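Alpha-galactosidase (Lactobacillus brevis, PDB 3MI6) probably catalyses the hydrolysis of terminal, non-reducing alpha-D-galactose residues from alpha-D-galactosides, as a member of glycosyl hydrolase family 36. Local coordinates at residues Pro210-Pro213 and Gly214-Ile218; Glu263-Gln266 and Tyr267-Arg271; Asn696-Pro699 and Ser700-Gly704; Leu718-Gln722 and Glu723-Phe727. All coordinates share one frame; numbering follows the deposited sequence.

Contact 1 (Pro210-Pro213 and Gly214-Ile218)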
loop_
_atom_site.group_PDB
_atom_site.type_symbol
_atom_site.label_atom_id
_atom_site.label_comp_id
_atom_site.label_asym_id
_atom_site.label_seq_id
_atom_site.Cartn_x
_atom_site.Cartn_y
_atom_site.Cartn_z
ATOM N N PRO D 210 6.543 -4.577 -7.197
ATOM C CA PRO D 210 5.692 -5.259 -8.171
ATOM C C PRO D 210 6.196 -4.973 -9.585
ATOM O O PRO D 210 6.649 -3.859 -9.822
ATOM C CB PRO D 210 4.322 -4.591 -7.973
ATOM C CG PRO D 210 4.395 -3.890 -6.678
ATOM C CD PRO D 210 5.839 -3.493 -6.505
ATOM N N LEU D 211 6.129 -5.947 -10.493
ATOM C CA LEU D 211 6.486 -5.725 -11.882
ATOM C C LEU D 211 5.562 -4.672 -12.461
ATOM O O LEU D 211 4.473 -4.432 -11.925
ATOM C CB LEU D 211 6.338 -7.020 -12.673
ATOM C CG LEU D 211 7.561 -7.911 -12.930
ATOM C CD1 LEU D 211 8.788 -7.488 -12.134
ATOM C CD2 LEU D 211 7.212 -9.347 -12.644
ATOM N N ARG D 212 6.008 -4.027 -13.533
ATOM C CA ARG D 212 5.161 -3.113 -14.298
ATOM C C ARG D 212 5.457 -3.221 -15.801
ATOM O O ARG D 212 6.425 -3.851 -16.206
ATOM C CB ARG D 212 5.322 -1.665 -13.808
ATOM C CG ARG D 212 6.753 -1.276 -13.416
ATOM C CD ARG D 212 7.104 0.174 -13.827
ATOM N NE ARG D 212 8.457 0.187 -14.337
ATOM C CZ ARG D 212 8.741 0.280 -15.623
ATOM N NH1 ARG D 212 7.758 0.419 -16.481
ATOM N NH2 ARG D 212 9.986 0.255 -16.059
ATOM N N PRO D 213 4.616 -2.612 -16.636
ATOM C CA PRO D 213 4.882 -2.760 -18.066
ATOM C C PRO D 213 6.221 -2.158 -18.417
ATOM O O PRO D 213 6.504 -1.076 -17.972
ATOM C CB PRO D 213 3.758 -1.952 -18.704
ATOM C CG PRO D 213 2.628 -2.096 -17.711
ATOM C CD PRO D 213 3.309 -1.985 -16.380
ATOM N N GLY D 214 7.026 -2.846 -19.204
ATOM C CA GLY D 214 8.305 -2.311 -19.593
ATOM C C GLY D 214 9.481 -3.007 -18.926
ATOM O O GLY D 214 9.393 -4.160 -18.472
HETATM N N MSE D 215 10.594 -2.294 -18.862
HETATM C CA MSE D 215 11.819 -2.887 -18.399
HETATM C C MSE D 215 12.104 -2.528 -16.958
HETATM O O MSE D 215 12.064 -1.367 -16.590
HETATM C CB MSE D 215 12.978 -2.399 -19.261
HETATM C CG MSE D 215 14.283 -3.017 -18.858
HETATM SE SE MSE D 215 14.390 -4.837 -19.537
HETATM C CE MSE D 215 15.128 -4.394 -21.297
ATOM N N GLN D 216 12.362 -3.536 -16.139
ATOM C CA GLN D 216 12.971 -3.329 -14.830
ATOM C C GLN D 216 14.124 -4.290 -14.779
ATOM O O GLN D 216 13.945 -5.523 -14.827
ATOM C CB GLN D 216 12.024 -3.628 -13.676
ATOM C CG GLN D 216 11.222 -4.877 -13.863
ATOM C CD GLN D 216 9.754 -4.582 -14.052
ATOM O OE1 GLN D 216 9.197 -4.753 -15.151
ATOM N NE2 GLN D 216 9.108 -4.115 -12.975
ATOM N N SER D 217 15.316 -3.722 -14.700
ATOM C CA SER D 217 16.498 -4.529 -14.710
ATOM C C SER D 217 17.453 -3.966 -13.674
ATOM O O SER D 217 17.265 -2.847 -13.176
ATOM C CB SER D 217 17.118 -4.467 -16.105
ATOM O OG SER D 217 17.440 -3.126 -16.462
ATOM N N ILE D 218 18.455 -4.765 -13.332
ATOM C CA ILE D 218 19.627 -4.267 -12.642
ATOM C C ILE D 218 20.847 -4.828 -13.368
ATOM O O ILE D 218 20.787 -5.898 -13.936
ATOM C CB ILE D 218 19.642 -4.708 -11.174
ATOM C CG1 ILE D 218 19.937 -6.207 -11.069
ATOM C CG2 ILE D 218 18.342 -4.354 -10.510
ATOM C CD1 ILE D 218 19.089 -6.904 -10.043
#

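Contact 2 (Glu263-Gln266 and Tyr267-Arg271)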
loop_
_atom_site.group_PDB
_atom_site.type_symbol
_atom_site.label_atom_id
_atom_site.label_comp_id
_atom_site.label_asym_id
_atom_site.label_seq_id
_atom_site.Cartn_x
_atom_site.Cartn_y
_atom_site.Cartn_z
ATOM N N GLU D 263 11.019 -7.996 -18.348
ATOM C CA GLU D 263 10.184 -7.174 -19.203
ATOM C C GLU D 263 8.777 -7.732 -19.181
ATOM O O GLU D 263 8.568 -8.931 -19.333
ATOM C CB GLU D 263 10.741 -7.156 -20.632
ATOM C CG GLU D 263 10.091 -6.140 -21.557
ATOM C CD GLU D 263 10.670 -6.204 -22.966
ATOM O OE1 GLU D 263 11.324 -7.238 -23.267
ATOM O OE2 GLU D 263 10.477 -5.235 -23.757
ATOM N N VAL D 264 7.822 -6.844 -18.965
ATOM C CA VAL D 264 6.409 -7.181 -18.984
ATOM C C VAL D 264 5.871 -6.590 -20.269
ATOM O O VAL D 264 5.918 -5.380 -20.463
ATOM C CB VAL D 264 5.682 -6.570 -17.769
ATOM C CG1 VAL D 264 4.210 -6.893 -17.803
ATOM C CG2 VAL D 264 6.328 -7.072 -16.460
ATOM N N ASP D 265 5.374 -7.445 -21.154
ATOM C CA ASP D 265 4.977 -6.995 -22.480
ATOM C C ASP D 265 3.526 -6.559 -22.518
ATOM O O ASP D 265 2.837 -6.529 -21.494
ATOM C CB ASP D 265 5.213 -8.084 -23.530
ATOM C CG ASP D 265 4.204 -9.220 -23.436
ATOM O OD1 ASP D 265 3.687 -9.452 -22.331
ATOM O OD2 ASP D 265 3.932 -9.896 -24.455
ATOM N N GLN D 266 3.071 -6.234 -23.723
ATOM C CA GLN D 266 1.719 -5.734 -23.944
ATOM C C GLN D 266 0.626 -6.676 -23.448
ATOM O O GLN D 266 -0.460 -6.228 -23.133
ATOM C CB GLN D 266 1.519 -5.465 -25.428
ATOM C CG GLN D 266 1.985 -6.633 -26.283
ATOM C CD GLN D 266 1.843 -6.377 -27.762
ATOM O OE1 GLN D 266 0.931 -5.664 -28.205
ATOM N NE2 GLN D 266 2.751 -6.959 -28.544
ATOM N N TYR D 267 0.915 -7.977 -23.390
ATOM C CA TYR D 267 -0.060 -8.980 -22.945
ATOM C C TYR D 267 0.246 -9.491 -21.533
ATOM O O TYR D 267 -0.175 -10.585 -21.144
ATOM C CB TYR D 267 -0.172 -10.144 -23.950
ATOM C CG TYR D 267 -0.493 -9.681 -25.353
ATOM C CD1 TYR D 267 -1.788 -9.298 -25.701
ATOM C CD2 TYR D 267 0.493 -9.614 -26.334
ATOM C CE1 TYR D 267 -2.093 -8.865 -26.978
ATOM C CE2 TYR D 267 0.191 -9.177 -27.615
ATOM C CZ TYR D 267 -1.104 -8.807 -27.925
ATOM O OH TYR D 267 -1.411 -8.360 -29.181
ATOM N N SER D 268 0.973 -8.680 -20.772
ATOM C CA SER D 268 1.253 -8.959 -19.364
ATOM C C SER D 268 1.944 -10.293 -19.138
ATOM O O SER D 268 1.666 -10.980 -18.150
ATOM C CB SER D 268 -0.017 -8.844 -18.498
ATOM O OG SER D 268 0.163 -7.866 -17.474
ATOM N N THR D 269 2.826 -10.658 -20.072
ATOM C CA THR D 269 3.779 -11.744 -19.850
ATOM C C THR D 269 5.149 -11.201 -19.446
ATOM O O THR D 269 5.453 -10.015 -19.633
ATOM C CB THR D 269 3.958 -12.631 -21.080
ATOM O OG1 THR D 269 4.878 -12.018 -22.002
ATOM C CG2 THR D 269 2.619 -12.880 -21.728
ATOM N N SER D 270 5.972 -12.088 -18.905
ATOM C CA SER D 270 7.254 -11.699 -18.366
ATOM C C SER D 270 8.407 -12.431 -19.017
ATOM O O SER D 270 8.430 -13.653 -19.040
ATOM C CB SER D 270 7.281 -11.994 -16.876
ATOM O OG SER D 270 6.238 -11.300 -16.223
ATOM N N ARG D 271 9.378 -11.673 -19.521
ATOM C CA ARG D 271 10.640 -12.247 -19.938
ATOM C C ARG D 271 11.743 -11.936 -18.922
ATOM O O ARG D 271 12.105 -10.776 -18.717
ATOM C CB ARG D 271 11.024 -11.736 -21.330
ATOM C CG ARG D 271 12.232 -12.442 -21.954
ATOM C CD ARG D 271 12.327 -12.150 -23.442
ATOM N NE ARG D 271 11.486 -13.047 -24.221
ATOM C CZ ARG D 271 11.213 -12.892 -25.514
ATOM N NH1 ARG D 271 11.704 -11.859 -26.179
ATOM N NH2 ARG D 271 10.430 -13.764 -26.137
HETATM O O HOH W 1 3.425 -12.489 -25.024
#

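Contact 3 (Asn696-Pro699 and Ser700-Gly704)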
loop_
_atom_site.group_PDB
_atom_site.type_symbol
_atom_site.label_atom_id
_atom_site.label_comp_id
_atom_site.label_asym_id
_atom_site.label_seq_id
_atom_site.Cartn_x
_atom_site.Cartn_y
_atom_site.Cartn_z
ATOM N N ASN D 696 18.709 -23.063 26.495
ATOM C CA ASN D 696 19.665 -22.424 27.360
ATOM C C ASN D 696 19.475 -23.075 28.690
ATOM O O ASN D 696 19.247 -24.235 28.755
ATOM C CB ASN D 696 19.436 -20.927 27.447
ATOM C CG ASN D 696 19.422 -20.260 26.112
ATOM O OD1 ASN D 696 20.067 -20.668 25.216
ATOM N ND2 ASN D 696 18.682 -19.222 25.996
ATOM N N ASP D 697 19.563 -22.327 29.756
ATOM C CA ASP D 697 19.555 -22.894 31.097
ATOM C C ASP D 697 18.134 -22.995 31.681
ATOM O O ASP D 697 17.960 -23.265 32.871
ATOM C CB ASP D 697 20.440 -22.055 32.015
ATOM C CG ASP D 697 20.050 -20.575 32.017
ATOM O OD1 ASP D 697 19.181 -20.164 31.204
ATOM O OD2 ASP D 697 20.615 -19.816 32.843
ATOM N N ASP D 698 17.099 -22.736 30.861
ATOM C CA ASP D 698 15.706 -22.905 31.267
ATOM C C ASP D 698 15.448 -24.393 31.471
ATOM O O ASP D 698 15.683 -25.205 30.565
ATOM C CB ASP D 698 14.772 -22.310 30.208
ATOM C CG ASP D 698 13.321 -22.692 30.411
ATOM O OD1 ASP D 698 13.009 -23.393 31.396
ATOM O OD2 ASP D 698 12.492 -22.292 29.564
ATOM N N PRO D 699 14.987 -24.756 32.674
ATOM C CA PRO D 699 14.844 -26.135 33.160
ATOM C C PRO D 699 13.654 -26.853 32.563
ATOM O O PRO D 699 13.608 -28.074 32.627
ATOM C CB PRO D 699 14.603 -25.938 34.651
ATOM C CG PRO D 699 13.934 -24.587 34.726
ATOM C CD PRO D 699 14.682 -23.773 33.725
ATOM N N SER D 700 12.705 -26.108 32.005
ATOM C CA SER D 700 11.544 -26.705 31.355
ATOM C C SER D 700 11.882 -27.421 30.055
ATOM O O SER D 700 12.910 -27.179 29.431
ATOM C CB SER D 700 10.468 -25.649 31.070
ATOM O OG SER D 700 9.924 -25.126 32.268
ATOM N N THR D 701 10.987 -28.305 29.644
ATOM C CA THR D 701 11.138 -29.003 28.386
ATOM C C THR D 701 9.966 -28.658 27.453
ATOM O O THR D 701 8.819 -28.547 27.878
ATOM C CB THR D 701 11.356 -30.525 28.611
ATOM O OG1 THR D 701 10.141 -31.249 28.404
ATOM C CG2 THR D 701 11.860 -30.771 30.029
ATOM N N TYR D 702 10.281 -28.445 26.180
ATOM C CA TYR D 702 9.303 -27.971 25.220
ATOM C C TYR D 702 9.254 -28.905 24.011
ATOM O O TYR D 702 10.290 -29.341 23.503
ATOM C CB TYR D 702 9.663 -26.552 24.762
ATOM C CG TYR D 702 9.776 -25.540 25.873
ATOM C CD1 TYR D 702 11.006 -25.219 26.418
ATOM C CD2 TYR D 702 8.652 -24.901 26.382
ATOM C CE1 TYR D 702 11.124 -24.298 27.441
ATOM C CE2 TYR D 702 8.759 -23.971 27.403
ATOM C CZ TYR D 702 10.000 -23.674 27.928
ATOM O OH TYR D 702 10.121 -22.757 28.948
ATOM N N TYR D 703 8.050 -29.209 23.544
ATOM C CA TYR D 703 7.914 -29.865 22.246
ATOM C C TYR D 703 8.161 -28.881 21.101
ATOM O O TYR D 703 7.805 -27.695 21.176
ATOM C CB TYR D 703 6.543 -30.532 22.103
ATOM C CG TYR D 703 6.467 -31.869 22.795
ATOM C CD1 TYR D 703 6.189 -31.967 24.156
ATOM C CD2 TYR D 703 6.694 -33.039 22.092
ATOM C CE1 TYR D 703 6.133 -33.198 24.785
ATOM C CE2 TYR D 703 6.644 -34.274 22.721
ATOM C CZ TYR D 703 6.360 -34.344 24.056
ATOM O OH TYR D 703 6.308 -35.581 24.641
ATOM N N GLY D 704 8.782 -29.384 20.043
ATOM C CA GLY D 704 9.029 -28.588 18.867
ATOM C C GLY D 704 7.831 -27.739 18.511
ATOM O O GLY D 704 7.994 -26.566 18.182
HETATM O O HOH W 2 14.023 -25.290 28.019
#

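Contact 4 (Leu718-Gln722 and Glu723-Phe727)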
loop_
_atom_site.group_PDB
_atom_site.type_symbol
_atom_site.label_atom_id
_atom_site.label_comp_id
_atom_site.label_asym_id
_atom_site.label_seq_id
_atom_site.Cartn_x
_atom_site.Cartn_y
_atom_site.Cartn_z
ATOM N N LEU D 718 15.747 -4.613 29.888
ATOM C CA LEU D 718 15.576 -3.583 30.913
ATOM C C LEU D 718 16.781 -2.676 31.094
ATOM O O LEU D 718 17.912 -3.076 30.836
ATOM C CB LEU D 718 15.261 -4.227 32.262
ATOM C CG LEU D 718 13.894 -4.888 32.349
ATOM C CD1 LEU D 718 13.645 -5.333 33.773
ATOM C CD2 LEU D 718 12.826 -3.910 31.881
ATOM N N ALA D 719 16.529 -1.459 31.560
ATOM C CA ALA D 719 17.601 -0.549 31.934
ATOM C C ALA D 719 18.273 -1.029 33.238
ATOM O O ALA D 719 17.587 -1.457 34.173
ATOM C CB ALA D 719 17.052 0.858 32.086
ATOM N N ASP D 720 19.606 -0.974 33.288
ATOM C CA ASP D 720 20.359 -1.371 34.489
ATOM C C ASP D 720 21.339 -0.296 35.010
ATOM O O ASP D 720 22.099 -0.538 35.951
ATOM C CB ASP D 720 21.090 -2.709 34.270
ATOM C CG ASP D 720 22.271 -2.603 33.290
ATOM O OD1 ASP D 720 22.603 -1.493 32.807
ATOM O OD2 ASP D 720 22.878 -3.660 33.004
ATOM N N GLY D 721 21.312 0.884 34.394
ATOM C CA GLY D 721 22.183 1.989 34.760
ATOM C C GLY D 721 23.655 1.811 34.404
ATOM O O GLY D 721 24.488 2.646 34.770
ATOM N N GLN D 722 23.987 0.736 33.689
ATOM C CA GLN D 722 25.388 0.371 33.444
ATOM C C GLN D 722 25.810 0.532 31.973
ATOM O O GLN D 722 26.900 1.032 31.675
ATOM C CB GLN D 722 25.657 -1.077 33.907
ATOM C CG GLN D 722 25.644 -1.320 35.433
ATOM C CD GLN D 722 26.895 -0.790 36.156
ATOM O OE1 GLN D 722 26.983 0.398 36.490
ATOM N NE2 GLN D 722 27.858 -1.680 36.415
ATOM N N GLU D 723 24.947 0.092 31.061
ATOM C CA GLU D 723 25.256 0.089 29.636
ATOM C C GLU D 723 24.031 0.450 28.780
ATOM O O GLU D 723 22.890 0.400 29.244
ATOM C CB GLU D 723 25.814 -1.278 29.216
ATOM C CG GLU D 723 24.805 -2.424 29.339
ATOM C CD GLU D 723 25.218 -3.703 28.591
ATOM O OE1 GLU D 723 24.354 -4.594 28.398
ATOM O OE2 GLU D 723 26.405 -3.816 28.195
ATOM N N SER D 724 24.287 0.825 27.530
ATOM C CA SER D 724 23.228 1.062 26.576
ATOM C C SER D 724 22.508 -0.246 26.363
ATOM O O SER D 724 23.122 -1.304 26.450
ATOM C CB SER D 724 23.798 1.541 25.246
ATOM O OG SER D 724 22.771 1.638 24.273
ATOM N N LYS D 725 21.206 -0.178 26.096
ATOM C CA LYS D 725 20.458 -1.376 25.769
ATOM C C LYS D 725 20.017 -1.308 24.315
ATOM O O LYS D 725 19.042 -1.946 23.901
ATOM C CB LYS D 725 19.289 -1.575 26.719
ATOM C CG LYS D 725 19.710 -1.896 28.142
ATOM C CD LYS D 725 20.991 -2.693 28.151
ATOM C CE LYS D 725 20.957 -3.818 29.161
ATOM N NZ LYS D 725 21.926 -3.598 30.250
ATOM N N ASP D 726 20.760 -0.519 23.539
ATOM C CA ASP D 726 20.589 -0.505 22.092
ATOM C C ASP D 726 21.428 -1.624 21.486
ATOM O O ASP D 726 22.342 -2.118 22.137
ATOM C CB ASP D 726 20.946 0.860 21.517
ATOM C CG ASP D 726 19.861 1.898 21.779
ATOM O OD1 ASP D 726 18.702 1.517 22.051
ATOM O OD2 ASP D 726 20.162 3.105 21.712
ATOM N N PHE D 727 21.080 -2.064 20.280
ATOM C CA PHE D 727 21.820 -3.132 19.616
ATOM C C PHE D 727 21.989 -4.349 20.539
ATOM O O PHE D 727 23.113 -4.753 20.888
ATOM C CB PHE D 727 23.178 -2.601 19.121
ATOM C CG PHE D 727 23.140 -1.156 18.702
ATOM C CD1 PHE D 727 22.332 -0.745 17.653
ATOM C CD2 PHE D 727 23.890 -0.205 19.370
ATOM C CE1 PHE D 727 22.273 0.582 17.280
ATOM C CE2 PHE D 727 23.836 1.124 18.991
ATOM C CZ PHE D 727 23.026 1.515 17.948
#

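Contact 1 (Pro210-Pro213 and Gly214-Ile218)
Leu211 and Gln216 face each other across a short link between two antiparallel sheets of the N-terminal family 36 domain: strand 205-210 ends one sheet, strand 214-219 belongs to the other, and the chain turns between them in three residues. The van der Waals part of the contact is a crossing at about a right angle, in which the CD1 methyl of Leu211 sits 3.6 Å from the amide carbon CD of Gln216 and 4.0 Å from its CG. Among flat groups, the Arg212 guanidinium and the Gln216 amide are turned only 23° apart, and the two side chains run antiparallel alongside each other. Bends at the second and third torsions of Arg212 fold its chain back over the start of the strand, where the guanidinium stands obliquely to the Gly214 CA and the Met215 carbonyl. The backbone adds its own condition: Gly214, with phi at 108° and psi at -157°, takes angles accessible mainly to glycine. Polar links reach beyond the chain. Strand 214-219 pairs antiparallel with a strand of the second subunit, extending the sheet into that neighbour. Arg212 NH2 makes a weak hydrogen bond to the O of Ser217 of the second subunit, and Pro213 O accepts a hydrogen bond from NE2 of Gln195 of the same subunit.

Contact 2 (Glu263-Gln266 and Tyr267-Arg271)
Asp265 reaches across the end of a beta hairpin to Thr269, and the hairpin is a worked case of a type I turn, Asp265 to Ser268, followed by a G1 beta bulge. Ser268 takes the left-handed backbone conformation such a bulge needs, and the backbone of Asp265 bonds to both Ser268 and Thr269: Ser268 N donates to Asp265 O at 2.9 Å, and Asp265 N donates to Thr269 O at 3.0 Å. With CG of Asp265 lodged between its backbone N and carbonyl carbon (chi1 73°), the carboxylate curls back over the turn, and Thr269 N meets OD1 at 2.7 Å almost along the C-O direction. The hydroxyl OG1 of Thr269 is also close, 2.8 Å from OD1, while a water donates to Asp265 OD2. Gln266 starts in the same way (chi1 48°), and its chain, extended beyond CG, is laid along the Tyr267 ring, CB over one face and CG 3.3 Å from Tyr267 CD2; amide and ring planes differ by 26°. Asp265 OD2 approaches the ring edge, near its plane. The phenol continues outward, its OH bonded to Asn676 of the third subunit. Behind the turn, Glu263 and Arg271 form a hydrogen-bonded pair, and Val264 with Ser270 a non-hydrogen-bonded one. The hairpin sits between strand 214-219 on one flank and strand 174-186 on the other, with Arg271 salt-bridged to Asp185 of that strand.

Contact 3 (Asn696-Pro699 and Ser700-Gly704)
Asp698 and Tyr702 meet through the phenol hydroxyl, which donates to Asp698 OD2 at 2.5 Å, a short distance that carries little weight at this resolution. The oxygen lies at the ring edge, in the plane of the ring, while the carboxylate is turned 77° from it, and the two side chains cross at about a right angle. The other oxygen, OD1, closes an Asx turn: Ser700 N donates to it at 2.8 Å with an N-H...O angle of 158°, approaching from above the carboxylate plane. CG of Asp698, standing opposite its own backbone N (chi1 168°), carries the carboxylate to both donors. Pro699 forms the bend between them. A water ties the backbone of the same turn together, donating to Asp698 O at 3.0 Å and to Ser700 O at 2.6 Å.

One shell further out, the Tyr712 hydroxyl forms a second hydrogen bond to Asp698 OD2, and its ring packs edge-to-face with that of Tyr702. The backbone of Tyr702 bonds to Tyr693, which fixes the ring's base in the sheet of the C-terminal domain, and Tyr702 also packs on Asn48 of the third subunit. With a backbone N-H and two phenols gathered round its oxygens, Asp698 has a setting consistent with a negatively charged carboxylate, which these donors would stabilise.

Contact 4 (Leu718-Gln722 and Glu723-Phe727)
Asp720 OD1 is gripped by two backbone N-H groups, that of Gln722 at 2.8 Å and, more weakly, that of Glu723 at 3.3 Å. The first bond closes an Asx turn, and Gly721 makes the bend with a positive phi of 71°. Chi1 of Asp720 (70°) places the carboxylate between its backbone N and carbonyl carbon, so that OD1 leans back over the turn and Gln722 N comes to it from above the carboxylate plane. The second oxygen, OD2, forms a salt bridge with Lys725 NZ at 2.9 Å. Glu723 extends the same network: Lys725 NZ also bridges to its OE1, at 3.2 Å, on the anti lone pair. One ammonium thus joins two acids whose oxygens, Asp720 OD2 and Glu723 OE1, stay 4.9 Å apart, which probably eases their mutual repulsion. An ST turn follows, in which Ser724 OG accepts from Asp726 N. This loop precedes strand 728-736 of the C-terminal domain, and Asp726 forms a salt bridge with Arg586 of the fourth subunit. The strongly bent chain of Lys725 passes over the Leu718 carbonyl, its CG 3.4 Å from Leu718 O.

Overall arrangement
Four turns of one chain illustrate how local contacts change character with place. Contacts 1 and 2 are partly buried in the N-terminal domain and touch each other: strands 214-219 and 258-264 are neighbours in one sheet, and Gly214 N lies 3.0 Å from Val264 O, a probable hydrogen bond. Contact 1 relies on packing and on the second subunit, whereas contact 2 is a hydrogen-bonded hairpin end. Contacts 3 and 4 lie at the surface of the C-terminal domain, centres 27 Å apart and not touching. Contacts 2, 3 and 4 each curl an aspartate over a turn, adding to backbone N-H donors a water, phenols and a lysine respectively. All four lie away from the predicted catalytic residues.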